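Local coordinates for MucR Phosphodiesterase (Pseudomonas aeruginosa, PDB 5M1T), which is an EAL-domain protein built on a TIM-barrel-like fold and, in this model, holds C2E and two magnesium ions, at residues 103-108 against 140-145; 228-233 against 257-262. All blocks are in the same frame, centred on the assembly; numbering follows the deposited sequence.

Contact 1 (103-108 against 140-145)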
loop_
_atom_site.group_PDB
_atom_site.type_symbol
_atom_site.label_atom_id
_atom_site.label_comp_id
_atom_site.label_asym_id
_atom_site.label_seq_id
_atom_site.Cartn_x
_atom_site.Cartn_y
_atom_site.Cartn_z
ATOM N N GLU A 103 4.133 -8.645 18.827
ATOM C CA GLU A 103 4.492 -9.887 19.507
ATOM C C GLU A 103 5.777 -10.507 18.963
ATOM O O GLU A 103 6.540 -11.114 19.705
ATOM C CB GLU A 103 3.339 -10.903 19.366
ATOM C CG GLU A 103 3.625 -12.280 19.926
ATOM C CD GLU A 103 3.631 -12.353 21.456
ATOM O OE1 GLU A 103 3.380 -11.344 22.148
ATOM O OE2 GLU A 103 3.913 -13.446 21.974
ATOM N N ALA A 104 6.008 -10.385 17.664
ATOM C CA ALA A 104 7.228 -10.907 17.065
ATOM C C ALA A 104 8.417 -10.081 17.559
ATOM O O ALA A 104 9.496 -10.596 17.839
ATOM C CB ALA A 104 7.133 -10.834 15.552
ATOM N N CYS A 105 8.241 -8.777 17.607
ATOM C CA CYS A 105 9.326 -7.914 18.065
ATOM C C CYS A 105 9.595 -8.130 19.539
ATOM O O CYS A 105 10.732 -8.110 19.969
ATOM C CB CYS A 105 9.037 -6.433 17.763
ATOM S SG CYS A 105 9.208 -6.015 16.002
ATOM N N ARG A 106 8.547 -8.359 20.311
ATOM C CA ARG A 106 8.670 -8.608 21.748
ATOM C C ARG A 106 9.469 -9.871 21.960
ATOM O O ARG A 106 10.416 -9.918 22.770
ATOM C CB ARG A 106 7.297 -8.772 22.382
ATOM C CG ARG A 106 7.318 -8.709 23.912
ATOM C CD ARG A 106 5.958 -8.986 24.554
ATOM N NE ARG A 106 5.448 -10.320 24.236
ATOM C CZ ARG A 106 5.839 -11.461 24.828
ATOM N NH1 ARG A 106 6.729 -11.463 25.815
ATOM N NH2 ARG A 106 5.327 -12.628 24.429
ATOM N N GLN A 107 9.091 -10.900 21.215
ATOM C CA GLN A 107 9.751 -12.178 21.305
ATOM C C GLN A 107 11.228 -12.134 20.907
ATOM O O GLN A 107 12.071 -12.742 21.581
ATOM C CB GLN A 107 9.024 -13.202 20.457
ATOM C CG GLN A 107 9.444 -14.614 20.755
ATOM C CD GLN A 107 9.180 -15.006 22.211
ATOM O OE1 GLN A 107 8.061 -14.884 22.712
ATOM N NE2 GLN A 107 10.207 -15.462 22.884
ATOM N N MET A 108 11.544 -11.439 19.818
ATOM C CA MET A 108 12.929 -11.363 19.373
ATOM C C MET A 108 13.789 -10.663 20.435
ATOM O O MET A 108 14.883 -11.140 20.782
ATOM C CB MET A 108 13.021 -10.661 18.015
ATOM C CG MET A 108 14.396 -10.720 17.343
ATOM S SD MET A 108 15.175 -12.354 17.134
ATOM C CE MET A 108 13.925 -13.186 16.260
ATOM N N ARG A 140 8.776 0.993 12.138
ATOM C CA ARG A 140 9.622 1.853 12.981
ATOM C C ARG A 140 9.085 1.915 14.418
ATOM O O ARG A 140 9.852 1.744 15.351
ATOM C CB ARG A 140 9.763 3.256 12.378
ATOM C CG ARG A 140 10.399 4.270 13.326
ATOM C CD ARG A 140 10.766 5.590 12.666
ATOM N NE ARG A 140 9.905 5.919 11.524
ATOM C CZ ARG A 140 10.293 5.910 10.242
ATOM N NH1 ARG A 140 11.542 5.589 9.887
ATOM N NH2 ARG A 140 9.423 6.228 9.289
ATOM N N ASN A 141 7.784 2.139 14.606
ATOM C CA ASN A 141 7.220 2.209 15.965
ATOM C C ASN A 141 7.393 0.889 16.735
ATOM O O ASN A 141 7.707 0.904 17.935
ATOM C CB ASN A 141 5.730 2.572 15.978
ATOM C CG ASN A 141 5.417 3.955 15.370
ATOM O OD1 ASN A 141 6.301 4.776 15.089
ATOM N ND2 ASN A 141 4.144 4.199 15.156
ATOM N N ALA A 142 7.167 -0.252 16.072
ATOM C CA ALA A 142 7.274 -1.559 16.757
ATOM C C ALA A 142 8.694 -1.891 17.212
ATOM O O ALA A 142 8.884 -2.492 18.261
ATOM C CB ALA A 142 6.751 -2.681 15.879
ATOM N N LEU A 143 9.684 -1.544 16.392
ATOM C CA LEU A 143 11.097 -1.730 16.735
ATOM C C LEU A 143 11.483 -0.822 17.912
ATOM O O LEU A 143 12.127 -1.278 18.833
ATOM C CB LEU A 143 11.993 -1.396 15.536
ATOM C CG LEU A 143 11.801 -2.307 14.316
ATOM C CD1 LEU A 143 12.434 -1.654 13.095
ATOM C CD2 LEU A 143 12.331 -3.706 14.574
ATOM N N LEU A 144 11.053 0.437 17.881
ATOM C CA LEU A 144 11.315 1.381 18.971
ATOM C C LEU A 144 10.641 0.929 20.292
ATOM O O LEU A 144 11.290 0.857 21.332
ATOM C CB LEU A 144 10.859 2.777 18.548
ATOM C CG LEU A 144 11.126 3.906 19.545
ATOM C CD1 LEU A 144 12.619 4.251 19.582
ATOM C CD2 LEU A 144 10.260 5.124 19.172
ATOM N N ARG A 145 9.360 0.576 20.229
ATOM C CA ARG A 145 8.611 0.051 21.393
ATOM C C ARG A 145 9.319 -1.078 22.154
ATOM O O ARG A 145 9.253 -1.156 23.375
ATOM C CB ARG A 145 7.233 -0.448 20.925
ATOM C CG ARG A 145 6.177 -0.610 22.006
ATOM C CD ARG A 145 4.895 -1.253 21.430
ATOM N NE ARG A 145 4.416 -0.527 20.257
ATOM C CZ ARG A 145 4.071 -1.035 19.061
ATOM N NH1 ARG A 145 4.107 -2.342 18.759
ATOM N NH2 ARG A 145 3.703 -0.181 18.132
#
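Ala142 and Leu143 receive one side chain, that of Cys105, in a contact that illustrates how neighbouring outer helices of a TIM-barrel-like EAL domain can be joined through a cysteine set against an alanine and the methyl of a leucine. Ala142 is the first to meet it: its methyl CB lies 4.1 Å from Cys105 SG, and its carbonyl O sits 4.0 Å from Cys105 CB, so the cysteine rests against both the side chain and the backbone of this one residue. Leu143 follows. Leu143 CA lies 6.6 Å from Cys105 CA, the shortest such spacing here, yet the leucine's CB points away from the other helix; with CG anti to the carbonyl carbon (chi1 -63°), the branch turns back and lays CD2 4.1 Å from Cys105 SG. The sulfur thus touches a methyl of each of two successive residues, and the contact between the segments is apolar and buried. Further on, Arg145 adds a charged link one turn before Cys105, where its NH1 forms a salt bridge with Asp102. Within 103-108 the end of Arg106 leads away from helix 135-145, and its guanidinium holds Glu103 side-on, NE to OE1 and NH2 to OE2. One side of helix 93-113 packs on the sheet through Ala104, against Leu48 and Val123, while Cys105 turns to the next helix, 135-145, and to His146 and Leu148 after it.

Contact 2 (228-233 against 257-262)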
loop_
_atom_site.group_PDB
_atom_site.type_symbol
_atom_site.label_atom_id
_atom_site.label_comp_id
_atom_site.label_asym_id
_atom_site.label_seq_id
_atom_site.Cartn_x
_atom_site.Cartn_y
_atom_site.Cartn_z
ATOM N N ALA A 228 17.518 -23.133 -10.982
ATOM C CA ALA A 228 17.550 -21.794 -11.542
ATOM C C ALA A 228 17.397 -20.728 -10.431
ATOM O O ALA A 228 18.089 -19.716 -10.453
ATOM C CB ALA A 228 16.467 -21.641 -12.575
ATOM N N ILE A 229 16.496 -20.964 -9.470
ATOM C CA ILE A 229 16.291 -19.996 -8.370
ATOM C C ILE A 229 17.593 -19.835 -7.554
ATOM O O ILE A 229 18.039 -18.720 -7.261
ATOM C CB ILE A 229 15.109 -20.422 -7.460
ATOM C CG1 ILE A 229 13.797 -20.295 -8.243
ATOM C CG2 ILE A 229 15.040 -19.532 -6.219
ATOM C CD1 ILE A 229 12.578 -20.917 -7.618
ATOM N N VAL A 230 18.228 -20.968 -7.229
ATOM C CA VAL A 230 19.499 -20.955 -6.528
ATOM C C VAL A 230 20.513 -20.150 -7.331
ATOM O O VAL A 230 21.248 -19.354 -6.797
ATOM C CB VAL A 230 19.992 -22.386 -6.274
ATOM C CG1 VAL A 230 21.427 -22.408 -5.756
ATOM C CG2 VAL A 230 19.090 -23.079 -5.276
ATOM N N ALA A 231 20.538 -20.327 -8.624
ATOM C CA ALA A 231 21.495 -19.596 -9.457
ATOM C C ALA A 231 21.180 -18.093 -9.521
ATOM O O ALA A 231 22.075 -17.270 -9.604
ATOM C CB ALA A 231 21.540 -20.206 -10.841
ATOM N N LEU A 232 19.903 -17.731 -9.496
ATOM C CA LEU A 232 19.543 -16.332 -9.377
ATOM C C LEU A 232 20.101 -15.705 -8.085
ATOM O O LEU A 232 20.651 -14.587 -8.113
ATOM C CB LEU A 232 18.023 -16.155 -9.433
ATOM C CG LEU A 232 17.342 -16.191 -10.807
ATOM C CD1 LEU A 232 15.895 -15.766 -10.624
ATOM C CD2 LEU A 232 18.033 -15.267 -11.794
ATOM N N GLY A 233 19.963 -16.429 -6.970
ATOM C CA GLY A 233 20.564 -16.002 -5.712
ATOM C C GLY A 233 22.043 -15.775 -5.856
ATOM O O GLY A 233 22.556 -14.724 -5.460
ATOM N N LEU A 257 22.910 -28.424 -3.984
ATOM C CA LEU A 257 22.680 -27.314 -4.908
ATOM C C LEU A 257 23.312 -26.028 -4.421
ATOM O O LEU A 257 23.646 -25.155 -5.194
ATOM C CB LEU A 257 21.187 -27.038 -5.078
ATOM C CG LEU A 257 20.344 -27.922 -5.983
ATOM C CD1 LEU A 257 19.070 -27.146 -6.306
ATOM C CD2 LEU A 257 21.101 -28.312 -7.240
ATOM N N GLY A 258 23.414 -25.892 -3.115
ATOM C CA GLY A 258 24.022 -24.727 -2.540
ATOM C C GLY A 258 23.022 -23.778 -1.919
ATOM O O GLY A 258 23.310 -22.614 -1.823
ATOM N N CYS A 259 21.864 -24.261 -1.474
ATOM C CA CYS A 259 20.938 -23.409 -0.724
ATOM C C CYS A 259 21.643 -22.945 0.553
ATOM O O CYS A 259 22.377 -23.711 1.153
ATOM C CB CYS A 259 19.642 -24.146 -0.366
ATOM S SG CYS A 259 18.590 -24.514 -1.775
ATOM N N ASN A 260 21.407 -21.708 0.962
ATOM C CA ASN A 260 22.067 -21.176 2.140
ATOM C C ASN A 260 21.379 -21.743 3.366
ATOM O O ASN A 260 22.043 -22.268 4.267
ATOM C CB ASN A 260 22.068 -19.643 2.113
ATOM C CG ASN A 260 22.753 -19.099 0.854
ATOM O OD1 ASN A 260 22.106 -18.766 -0.163
ATOM N ND2 ASN A 260 24.087 -19.069 0.891
ATOM N N SER A 261 20.051 -21.702 3.368
ATOM C CA SER A 261 19.287 -22.121 4.516
ATOM C C SER A 261 18.018 -22.873 4.138
ATOM O O SER A 261 17.516 -22.779 3.002
ATOM C CB SER A 261 18.966 -20.916 5.403
ATOM O OG SER A 261 18.314 -19.887 4.685
ATOM N N LEU A 262 17.547 -23.680 5.089
ATOM C CA LEU A 262 16.417 -24.561 4.874
ATOM C C LEU A 262 15.371 -24.314 5.946
ATOM O O LEU A 262 15.700 -23.972 7.091
ATOM C CB LEU A 262 16.838 -26.033 4.935
ATOM C CG LEU A 262 18.045 -26.514 4.113
ATOM C CD1 LEU A 262 18.226 -28.009 4.331
ATOM C CD2 LEU A 262 17.876 -26.256 2.629
#
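Val230 sets both of its methyls against segment 257-262 through a chi1 of 170°, which places CG1 anti to the backbone N and CG2 anti to the carbonyl carbon. The two branches then have different tasks. CG1 meets backbone, coming within 3.6 Å of Leu257 O, an ordinary van der Waals contact of a methyl with a carbonyl oxygen. CG2 meets side chains: Cys259 SG lies 3.8 Å from it, and Leu257 CD1 lies 4.2 Å away, the valine and leucine side chains crossing at a slant. Cys259 brings its sulfur there with SG anti to the carbonyl carbon, although its CB points neither at the helix nor away from it. Between these two partners the chain changes direction at Gly258, which closes helix 248-257 with a Schellman motif. At its backbone angles, phi 106° and psi 26°, a CB would press on Leu257 O, and the turn it makes leads on into strand 261-263. The unit is thus a helix end and the start of the following strand, as expected in the alternating strand-helix order of an EAL domain, with the preceding helix 220-236 packed alongside. Leu257 also reaches back along that helix to Val226 and Ser227, and Cys259 touches Leu254 and Ala242. Past the turn, Asn260 ties the approach to the strand into the sheet, its OD1 accepting a hydrogen bond from Ile240 N, and Ser261 makes backbone hydrogen bonds with Ile240 and Ala242.

In the fold
Contact 1 and contact 2 lie on opposite sides of the chain's centre, with their own centres 30 Å apart and their nearest atoms about 14 Å apart, so neither touches the other. Along the chain they follow in series, the first closing before the second opens, and both belong to the one EAL domain. Contact 1 joins two helices of the outer layer, while contact 2 joins a helix to the turn that leads into a strand of the sheet. The two cysteines that take part stay clear of the ligand: the side chain of Cys105 is about 12 Å from the bound C2E, whereas that of Cys259 is about 14 Å from C2E and about 13 Å from a magnesium ion.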